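Local coordinates for protein TRAP dicarboxylate transporter, DctP subunit (Sulfurospirillum deleyianum, PDB 4OVS) that binds succinate and, as a periplasmic solute-binding protein, probably delivers such dicarboxylates to the membrane subunits of a TRAP transporter, at residues 102-107 / 118-123; 130-135 / 237-242; 73-78 / 85-90. All blocks are in the same frame, centred on the assembly; numbering follows the deposited sequence.

Contact 1. Residues 102-107 / 118-123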
loop_
_atom_site.group_PDB
_atom_site.type_symbol
_atom_site.label_atom_id
_atom_site.label_comp_id
_atom_site.label_asym_id
_atom_site.label_seq_id
_atom_site.Cartn_x
_atom_site.Cartn_y
_atom_site.Cartn_z
ATOM N N GLN A 102 7.547 -0.203 9.835
ATOM C CA GLN A 102 8.005 1.024 9.172
ATOM C C GLN A 102 9.249 0.794 8.333
ATOM O O GLN A 102 9.618 1.634 7.505
ATOM C CB GLN A 102 8.261 2.135 10.180
ATOM C CG GLN A 102 7.018 2.679 10.753
ATOM C CD GLN A 102 7.297 3.755 11.759
ATOM O OE1 GLN A 102 7.071 4.941 11.498
ATOM N NE2 GLN A 102 7.792 3.354 12.930
ATOM N N LEU A 103 9.919 -0.328 8.551
ATOM C CA LEU A 103 11.046 -0.704 7.711
ATOM C C LEU A 103 10.721 -0.581 6.199
ATOM O O LEU A 103 11.483 -0.023 5.449
ATOM C CB LEU A 103 11.460 -2.133 8.032
ATOM C CG LEU A 103 12.474 -2.837 7.144
ATOM C CD1 LEU A 103 13.872 -2.260 7.278
ATOM C CD2 LEU A 103 12.450 -4.275 7.561
ATOM N N PHE A 104 9.580 -1.091 5.788
ATOM C CA PHE A 104 9.209 -1.150 4.381
ATOM C C PHE A 104 8.752 0.230 3.799
ATOM O O PHE A 104 8.600 0.386 2.592
ATOM C CB PHE A 104 8.075 -2.155 4.210
ATOM C CG PHE A 104 8.408 -3.562 4.634
ATOM C CD1 PHE A 104 9.718 -4.009 4.700
ATOM C CD2 PHE A 104 7.390 -4.462 4.936
ATOM C CE1 PHE A 104 10.018 -5.314 5.062
ATOM C CE2 PHE A 104 7.689 -5.787 5.313
ATOM C CZ PHE A 104 8.993 -6.205 5.363
ATOM N N ASP A 105 8.544 1.216 4.665
ATOM C CA ASP A 105 8.238 2.591 4.262
ATOM C C ASP A 105 9.473 3.463 4.059
ATOM O O ASP A 105 9.373 4.557 3.530
ATOM C CB ASP A 105 7.428 3.296 5.347
ATOM C CG ASP A 105 5.978 3.004 5.274
ATOM O OD1 ASP A 105 5.537 2.374 4.282
ATOM O OD2 ASP A 105 5.277 3.410 6.225
ATOM N N LEU A 106 10.634 3.020 4.520
ATOM C CA LEU A 106 11.817 3.879 4.443
ATOM C C LEU A 106 12.107 4.265 3.004
ATOM O O LEU A 106 12.021 3.443 2.106
ATOM C CB LEU A 106 13.023 3.181 5.034
ATOM C CG LEU A 106 12.997 2.990 6.545
ATOM C CD1 LEU A 106 14.078 1.971 6.954
ATOM C CD2 LEU A 106 13.180 4.349 7.256
ATOM N N PRO A 107 12.424 5.531 2.771
ATOM C CA PRO A 107 12.629 5.957 1.383
ATOM C C PRO A 107 13.847 5.307 0.723
ATOM O O PRO A 107 14.924 5.295 1.278
ATOM C CB PRO A 107 12.777 7.473 1.491
ATOM C CG PRO A 107 12.995 7.771 2.935
ATOM C CD PRO A 107 12.349 6.658 3.705
ATOM N N LYS A 118 12.627 -10.904 -2.577
ATOM C CA LYS A 118 13.598 -11.643 -1.788
ATOM C C LYS A 118 13.475 -11.278 -0.315
ATOM O O LYS A 118 13.723 -12.104 0.552
ATOM C CB LYS A 118 15.024 -11.373 -2.269
ATOM C CG LYS A 118 15.413 -12.125 -3.561
ATOM C CD LYS A 118 16.871 -11.880 -3.933
ATOM C CE LYS A 118 17.182 -12.314 -5.387
ATOM N NZ LYS A 118 18.531 -11.890 -5.893
ATOM N N VAL A 119 13.123 -10.039 -0.022
ATOM C CA VAL A 119 12.897 -9.654 1.359
ATOM C C VAL A 119 11.567 -10.191 1.883
ATOM O O VAL A 119 11.523 -10.884 2.920
ATOM C CB VAL A 119 12.990 -8.141 1.527
ATOM C CG1 VAL A 119 12.529 -7.722 2.913
ATOM C CG2 VAL A 119 14.391 -7.712 1.301
ATOM N N LEU A 120 10.503 -9.918 1.152
ATOM C CA LEU A 120 9.157 -10.287 1.584
ATOM C C LEU A 120 8.975 -11.786 1.721
ATOM O O LEU A 120 8.373 -12.229 2.686
ATOM C CB LEU A 120 8.082 -9.731 0.645
ATOM C CG LEU A 120 7.949 -8.210 0.568
ATOM C CD1 LEU A 120 6.748 -7.773 -0.304
ATOM C CD2 LEU A 120 7.874 -7.586 1.946
ATOM N N ASP A 121 9.476 -12.585 0.779
ATOM C CA ASP A 121 9.282 -14.019 0.914
ATOM C C ASP A 121 10.480 -14.709 1.591
ATOM O O ASP A 121 10.659 -15.904 1.437
ATOM C CB ASP A 121 9.006 -14.685 -0.435
ATOM C CG ASP A 121 7.764 -14.143 -1.125
ATOM O OD1 ASP A 121 6.776 -13.817 -0.442
ATOM O OD2 ASP A 121 7.793 -14.029 -2.373
ATOM N N GLY A 122 11.274 -13.952 2.343
ATOM C CA GLY A 122 12.460 -14.466 2.988
ATOM C C GLY A 122 12.423 -14.161 4.472
ATOM O O GLY A 122 11.354 -13.946 5.055
ATOM N N GLU A 123 13.596 -14.115 5.083
ATOM C CA GLU A 123 13.723 -14.028 6.542
ATOM C C GLU A 123 13.044 -12.795 7.176
ATOM O O GLU A 123 12.324 -12.917 8.165
ATOM C CB GLU A 123 15.204 -14.040 6.894
ATOM C CG GLU A 123 15.519 -13.892 8.370
ATOM C CD GLU A 123 17.027 -13.846 8.652
ATOM O OE1 GLU A 123 17.826 -13.905 7.686
ATOM O OE2 GLU A 123 17.403 -13.753 9.841
#
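Phe104, from the loop before helix 113-120, lays its ring against Val119 and Leu120 at the end of that helix. The main interaction is a CH-pi contact. Methyl CD2 of Leu120 sits over one face of the ring, 4.2 Å from the centroid of Phe104 and 27° off the ring normal. It lies nearer the far rim than the middle, with Leu120 CD2 to Phe104 CE2 at 3.8 Å. The CB of Leu120 does not point at the loop, but CG, anti to the carbonyl carbon (chi1 -65°), brings CD2 to the ring.

Van der Waals contact completes the touch: Val119 CG1 approaches Phe104 CE1 obliquely at 4.1 Å, the two side chains running past each other in opposite directions. Phe91 meets the Phe104 ring edge-to-face, and Leu128 of helix 123-134 also touches it.

No hydrogen bond crosses between the segments; each is braced by its own turn. Asp105 N donates to Gln102 O (3.1 Å) in the turn that carries Phe104, and Gly122 N donates to Val119 O (3.1 Å) where the helix gives way, Gly122 being the N-cap of the next one.

The contact joins the loop after strand 86-87 to the end of helix 113-120, behind the succinate site of this TRAP-family binding protein: the Phe104 side chain is about 13 Å from the bound succinate. All three touching residues are buried. Loop and helix end are therefore matched by the shape of a ring, one methyl over its face and a second approaching obliquely, with no hydrogen bond or salt bridge between them.

Contact 2. Residues 130-135 / 237-242; sequences DKVSKK and LVIMSE
Val132 overlaps two residues of the facing strand, spreading its methyls over Leu237 and Ile239 from the inner side of helix 123-134. Its CG2 meets Leu237 CD2 at 4.0 Å, the two side chains reaching for each other tip to tip, and Val132 CG1 lies almost as near the same leucine methyl. CG1 of Val132 also touches Ile239 CG2 at 4.1 Å, these two side chains crossing at about a right angle. Ile239 has CG1 between its backbone N and carbonyl carbon (chi1 54°), which leaves the short branch CG2 to face the helix.

Here a helix covers one face of a mixed sheet, as in the alpha/beta lobes of periplasmic solute-binding proteins. Leu237 and Ile239, two apart on strand 233-241, point to the helix, whereas Val238 between them faces the other way, packing on Met88 and Trp143. Phe94 and Met101 close round Val132 as well.

Beyond the apolar patch, Ser133 OG bonds to Lys129 O one turn back, and Glu242 OE1 stays 4.5 Å from Ser133 O, too far for a bond. Ser241 is the N-cap of helix 242-247; its OG hydrogen-bonds to Leu79 O and, weakly, to Phe244 N, which links the strand's end to helix 75-81.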
loop_
_atom_site.group_PDB
_atom_site.type_symbol
_atom_site.label_atom_id
_atom_site.label_comp_id
_atom_site.label_asym_id
_atom_site.label_seq_id
_atom_site.Cartn_x
_atom_site.Cartn_y
_atom_site.Cartn_z
ATOM N N ASP A 130 5.447 -12.454 11.848
ATOM C CA ASP A 130 5.340 -13.075 13.162
ATOM C C ASP A 130 4.923 -12.045 14.210
ATOM O O ASP A 130 4.169 -12.340 15.143
ATOM C CB ASP A 130 6.653 -13.764 13.552
ATOM C CG ASP A 130 6.894 -15.058 12.774
ATOM O OD1 ASP A 130 5.998 -15.523 12.017
ATOM O OD2 ASP A 130 7.991 -15.640 12.948
ATOM N N LYS A 131 5.400 -10.828 14.039
ATOM C CA LYS A 131 5.050 -9.732 14.946
ATOM C C LYS A 131 3.569 -9.365 14.866
ATOM O O LYS A 131 2.940 -9.058 15.862
ATOM C CB LYS A 131 5.914 -8.507 14.640
ATOM C CG LYS A 131 7.393 -8.753 14.936
ATOM C CD LYS A 131 8.236 -7.487 14.807
ATOM C CE LYS A 131 9.687 -7.748 15.139
ATOM N NZ LYS A 131 9.913 -7.593 16.586
ATOM N N VAL A 132 3.033 -9.380 13.659
ATOM C CA VAL A 132 1.629 -9.071 13.431
ATOM C C VAL A 132 0.800 -10.195 14.026
ATOM O O VAL A 132 -0.223 -9.963 14.658
ATOM C CB VAL A 132 1.357 -8.949 11.918
ATOM C CG1 VAL A 132 -0.145 -8.799 11.621
ATOM C CG2 VAL A 132 2.163 -7.774 11.358
ATOM N N SER A 133 1.257 -11.419 13.829
ATOM C CA SER A 133 0.578 -12.550 14.419
ATOM C C SER A 133 0.460 -12.417 15.942
ATOM O O SER A 133 -0.533 -12.838 16.512
ATOM C CB SER A 133 1.297 -13.846 14.048
ATOM O OG SER A 133 1.259 -14.009 12.638
ATOM N N LYS A 134 1.455 -11.834 16.600
ATOM C CA LYS A 134 1.404 -11.732 18.063
ATOM C C LYS A 134 0.420 -10.677 18.556
ATOM O O LYS A 134 -0.050 -10.771 19.677
ATOM C CB LYS A 134 2.776 -11.418 18.663
ATOM C CG LYS A 134 3.804 -12.498 18.486
ATOM C CD LYS A 134 5.088 -12.117 19.198
ATOM C CE LYS A 134 5.554 -10.712 18.809
ATOM N NZ LYS A 134 7.004 -10.453 19.119
ATOM N N LYS A 135 0.135 -9.663 17.733
ATOM C CA LYS A 135 -0.798 -8.613 18.121
ATOM C C LYS A 135 -2.248 -8.982 17.796
ATOM O O LYS A 135 -3.107 -8.116 17.736
ATOM C CB LYS A 135 -0.464 -7.309 17.399
ATOM C CG LYS A 135 0.983 -6.868 17.513
ATOM C CD LYS A 135 1.398 -6.601 18.937
ATOM C CE LYS A 135 0.504 -5.560 19.566
ATOM N NZ LYS A 135 0.987 -5.191 20.915
ATOM N N LEU A 237 -0.086 -6.586 3.499
ATOM C CA LEU A 237 -0.049 -7.879 4.174
ATOM C C LEU A 237 -1.498 -8.286 4.370
ATOM O O LEU A 237 -2.297 -7.546 4.957
ATOM C CB LEU A 237 0.673 -7.809 5.498
ATOM C CG LEU A 237 0.544 -9.116 6.309
ATOM C CD1 LEU A 237 1.229 -10.280 5.627
ATOM C CD2 LEU A 237 1.084 -8.927 7.684
ATOM N N VAL A 238 -1.867 -9.412 3.800
ATOM C CA VAL A 238 -3.228 -9.938 3.967
ATOM C C VAL A 238 -3.336 -10.448 5.387
ATOM O O VAL A 238 -2.465 -11.212 5.858
ATOM C CB VAL A 238 -3.509 -11.069 2.956
ATOM C CG1 VAL A 238 -4.908 -11.670 3.117
ATOM C CG2 VAL A 238 -3.332 -10.570 1.543
ATOM N N ILE A 239 -4.379 -9.991 6.074
ATOM C CA ILE A 239 -4.698 -10.467 7.406
ATOM C C ILE A 239 -6.134 -10.910 7.589
ATOM O O ILE A 239 -7.038 -10.457 6.890
ATOM C CB ILE A 239 -4.438 -9.435 8.490
ATOM C CG1 ILE A 239 -5.169 -8.134 8.149
ATOM C CG2 ILE A 239 -2.937 -9.216 8.662
ATOM C CD1 ILE A 239 -5.186 -7.199 9.298
HETATM N N MSE A 240 -6.336 -11.788 8.565
HETATM C CA MSE A 240 -7.668 -12.250 8.894
HETATM C C MSE A 240 -7.993 -11.995 10.356
HETATM O O MSE A 240 -7.106 -11.828 11.191
HETATM C CB MSE A 240 -7.850 -13.731 8.573
HETATM C CG MSE A 240 -7.508 -14.166 7.204
HETATM SE SE MSE A 240 -8.309 -15.918 6.732
HETATM C CE MSE A 240 -7.130 -17.114 7.773
ATOM N N SER A 241 -9.282 -11.920 10.646
ATOM C CA SER A 241 -9.751 -11.779 12.021
ATOM C C SER A 241 -9.491 -13.091 12.760
ATOM O O SER A 241 -9.934 -14.169 12.346
ATOM C CB SER A 241 -11.243 -11.452 12.064
ATOM O OG SER A 241 -11.747 -11.594 13.380
ATOM N N GLU A 242 -8.745 -12.997 13.843
ATOM C CA GLU A 242 -8.451 -14.163 14.668
ATOM C C GLU A 242 -9.705 -14.870 15.246
ATOM O O GLU A 242 -9.742 -16.112 15.333
ATOM C CB GLU A 242 -7.532 -13.709 15.799
ATOM C CG GLU A 242 -6.958 -14.777 16.635
ATOM C CD GLU A 242 -5.944 -14.197 17.592
ATOM O OE1 GLU A 242 -4.734 -14.208 17.251
ATOM O OE2 GLU A 242 -6.371 -13.705 18.667
#

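Contact 3. Residues 73-78 / 85-90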
loop_
_atom_site.group_PDB
_atom_site.type_symbol
_atom_site.label_atom_id
_atom_site.label_comp_id
_atom_site.label_asym_id
_atom_site.label_seq_id
_atom_site.Cartn_x
_atom_site.Cartn_y
_atom_site.Cartn_z
ATOM N N GLY A 73 -9.428 3.900 9.064
ATOM C CA GLY A 73 -9.502 4.203 10.483
ATOM C C GLY A 73 -10.348 3.243 11.281
ATOM O O GLY A 73 -10.352 3.304 12.508
ATOM N N GLU A 74 -11.093 2.386 10.587
ATOM C CA GLU A 74 -12.052 1.507 11.231
ATOM C C GLU A 74 -11.803 0.017 10.983
ATOM O O GLU A 74 -12.296 -0.812 11.749
ATOM C CB GLU A 74 -13.482 1.874 10.834
ATOM C CG GLU A 74 -13.847 3.346 11.037
ATOM C CD GLU A 74 -13.550 4.183 9.809
ATOM O OE1 GLU A 74 -13.726 3.665 8.683
ATOM O OE2 GLU A 74 -13.125 5.346 9.956
ATOM N N GLU A 75 -11.004 -0.338 9.975
ATOM C CA GLU A 75 -10.903 -1.754 9.591
ATOM C C GLU A 75 -10.256 -2.618 10.664
ATOM O O GLU A 75 -10.610 -3.773 10.802
ATOM C CB GLU A 75 -10.202 -1.966 8.224
ATOM C CG GLU A 75 -8.808 -1.427 8.163
ATOM C CD GLU A 75 -8.156 -1.591 6.809
ATOM O OE1 GLU A 75 -8.725 -2.300 5.919
ATOM O OE2 GLU A 75 -7.075 -1.000 6.642
HETATM N N MSE A 76 -9.292 -2.094 11.393
HETATM C CA MSE A 76 -8.558 -2.946 12.310
HETATM C C MSE A 76 -9.460 -3.435 13.461
HETATM O O MSE A 76 -9.567 -4.644 13.737
HETATM C CB MSE A 76 -7.337 -2.209 12.861
HETATM C CG MSE A 76 -6.315 -1.858 11.813
HETATM SE SE MSE A 76 -5.478 -3.465 10.951
HETATM C CE MSE A 76 -3.709 -2.717 10.667
ATOM N N LYS A 77 -10.098 -2.488 14.133
ATOM C CA LYS A 77 -11.008 -2.799 15.220
ATOM C C LYS A 77 -12.063 -3.765 14.696
ATOM O O LYS A 77 -12.473 -4.691 15.364
ATOM C CB LYS A 77 -11.694 -1.502 15.691
ATOM C CG LYS A 77 -12.872 -1.716 16.638
ATOM C CD LYS A 77 -14.054 -0.785 16.354
ATOM C CE LYS A 77 -14.879 -0.539 17.653
ATOM N NZ LYS A 77 -15.790 0.662 17.608
ATOM N N ALA A 78 -12.520 -3.511 13.475
ATOM C CA ALA A 78 -13.542 -4.338 12.876
ATOM C C ALA A 78 -13.089 -5.772 12.838
ATOM O O ALA A 78 -13.863 -6.658 13.082
ATOM C CB ALA A 78 -13.857 -3.845 11.438
ATOM N N HIS A 85 -13.784 -9.812 8.312
ATOM C CA HIS A 85 -13.090 -11.065 8.430
ATOM C C HIS A 85 -11.720 -11.045 7.803
ATOM O O HIS A 85 -10.795 -11.653 8.312
ATOM C CB HIS A 85 -13.957 -12.134 7.782
ATOM C CG HIS A 85 -15.330 -12.191 8.355
ATOM N ND1 HIS A 85 -16.423 -12.630 7.646
ATOM C CD2 HIS A 85 -15.783 -11.895 9.597
ATOM C CE1 HIS A 85 -17.492 -12.611 8.425
ATOM N NE2 HIS A 85 -17.127 -12.175 9.613
ATOM N N ILE A 86 -11.600 -10.374 6.666
ATOM C CA ILE A 86 -10.362 -10.384 5.886
ATOM C C ILE A 86 -10.076 -8.977 5.393
ATOM O O ILE A 86 -10.968 -8.266 4.934
ATOM C CB ILE A 86 -10.422 -11.392 4.705
ATOM C CG1 ILE A 86 -10.640 -12.799 5.230
ATOM C CG2 ILE A 86 -9.112 -11.406 3.938
ATOM C CD1 ILE A 86 -10.633 -13.877 4.236
ATOM N N ALA A 87 -8.840 -8.546 5.579
ATOM C CA ALA A 87 -8.388 -7.272 5.100
ATOM C C ALA A 87 -6.997 -7.372 4.415
ATOM O O ALA A 87 -6.302 -8.412 4.502
ATOM C CB ALA A 87 -8.377 -6.280 6.194
HETATM N N MSE A 88 -6.600 -6.311 3.708
HETATM C CA MSE A 88 -5.284 -6.269 3.061
HETATM C C MSE A 88 -4.594 -4.917 3.184
HETATM O O MSE A 88 -4.311 -4.255 2.182
HETATM C CB MSE A 88 -5.404 -6.670 1.622
HETATM C CG MSE A 88 -5.992 -8.015 1.367
HETATM SE SE MSE A 88 -7.936 -7.883 1.068
HETATM C CE MSE A 88 -8.232 -9.657 0.398
ATOM N N PRO A 89 -4.346 -4.483 4.413
ATOM C CA PRO A 89 -3.851 -3.133 4.715
ATOM C C PRO A 89 -2.458 -2.897 4.218
ATOM O O PRO A 89 -1.686 -3.834 4.173
ATOM C CB PRO A 89 -3.871 -3.091 6.245
ATOM C CG PRO A 89 -4.840 -4.131 6.618
ATOM C CD PRO A 89 -4.686 -5.213 5.636
ATOM N N SER A 90 -2.119 -1.669 3.824
ATOM C CA SER A 90 -0.734 -1.383 3.444
ATOM C C SER A 90 0.161 -1.430 4.704
ATOM O O SER A 90 -0.325 -1.322 5.822
ATOM C CB SER A 90 -0.605 -0.036 2.777
ATOM O OG SER A 90 -0.784 0.984 3.725
HETATM O O HOH W 1 -8.202 -3.850 3.867
#
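Glu75 OE1 takes a hydrogen bond from a water at 2.6 Å, and the same water accepts one from Met88 N at 2.9 Å. The angle at the water oxygen, between Glu75 OE1 and Met88 N, is about 130°, so a single molecule bridges the helix side chain and the backbone just past strand 86-87. It satisfies a buried amide and engages a buried carboxylate without direct contact between them.

The rest of the carboxylate lies against carbon. Glu75 OE2 is 3.8 Å from Pro89 CG and equally near its CB, the glutamate crossing the proline ring obliquely, while Glu75 OE1 passes 4.0 Å from Ala87 CB. Glu75 sets CG between its backbone N and carbonyl carbon (chi1 59°) and runs extended beyond it, which carries the acid group from the first turn of helix 75-81 over to the strand. Selenomethionine Met76 follows it, its SE resting 4.4 Å from Pro89 CG.

The contact lies just behind the succinate site: the Pro89 side chain is about 4 Å from that of Lys93 and about 7 Å from the bound succinate, and Met88 O bonds to NZ of Lys40. Lys93 and Lys40 are the succinate-binding residues it adjoins.

Strand 59-64, helix 75-81 and strand 86-87 form a beta-alpha-beta crossover spanning strand 26-31. Strand 86-87 lies between 26-31, parallel to it, and 233-241, antiparallel; Ala87 and Pro89 face helix 75-81, whereas Ile86 and Met88 turn to helix 39-54.

Overall arrangement
From the N terminus the chain first closes contact 3, a short loop after which strand 86-87 comes back alongside helix 75-81. Contact 1 follows, closing another short loop between residues 102-107 and helix 113-120. Contact 2 then spans about a hundred residues, bringing strand 233-241 back to helix 123-134. The three are in series, with none nested and none crossing. Contacts 2 and 3 meet in the sheet, where strands 86-87 and 233-241 are antiparallel neighbours: Ile239 O and Ala87 N stand 2.9 Å apart, probably hydrogen-bonded. Contact 1 touches neither, but its helix leads directly into the helix of contact 2.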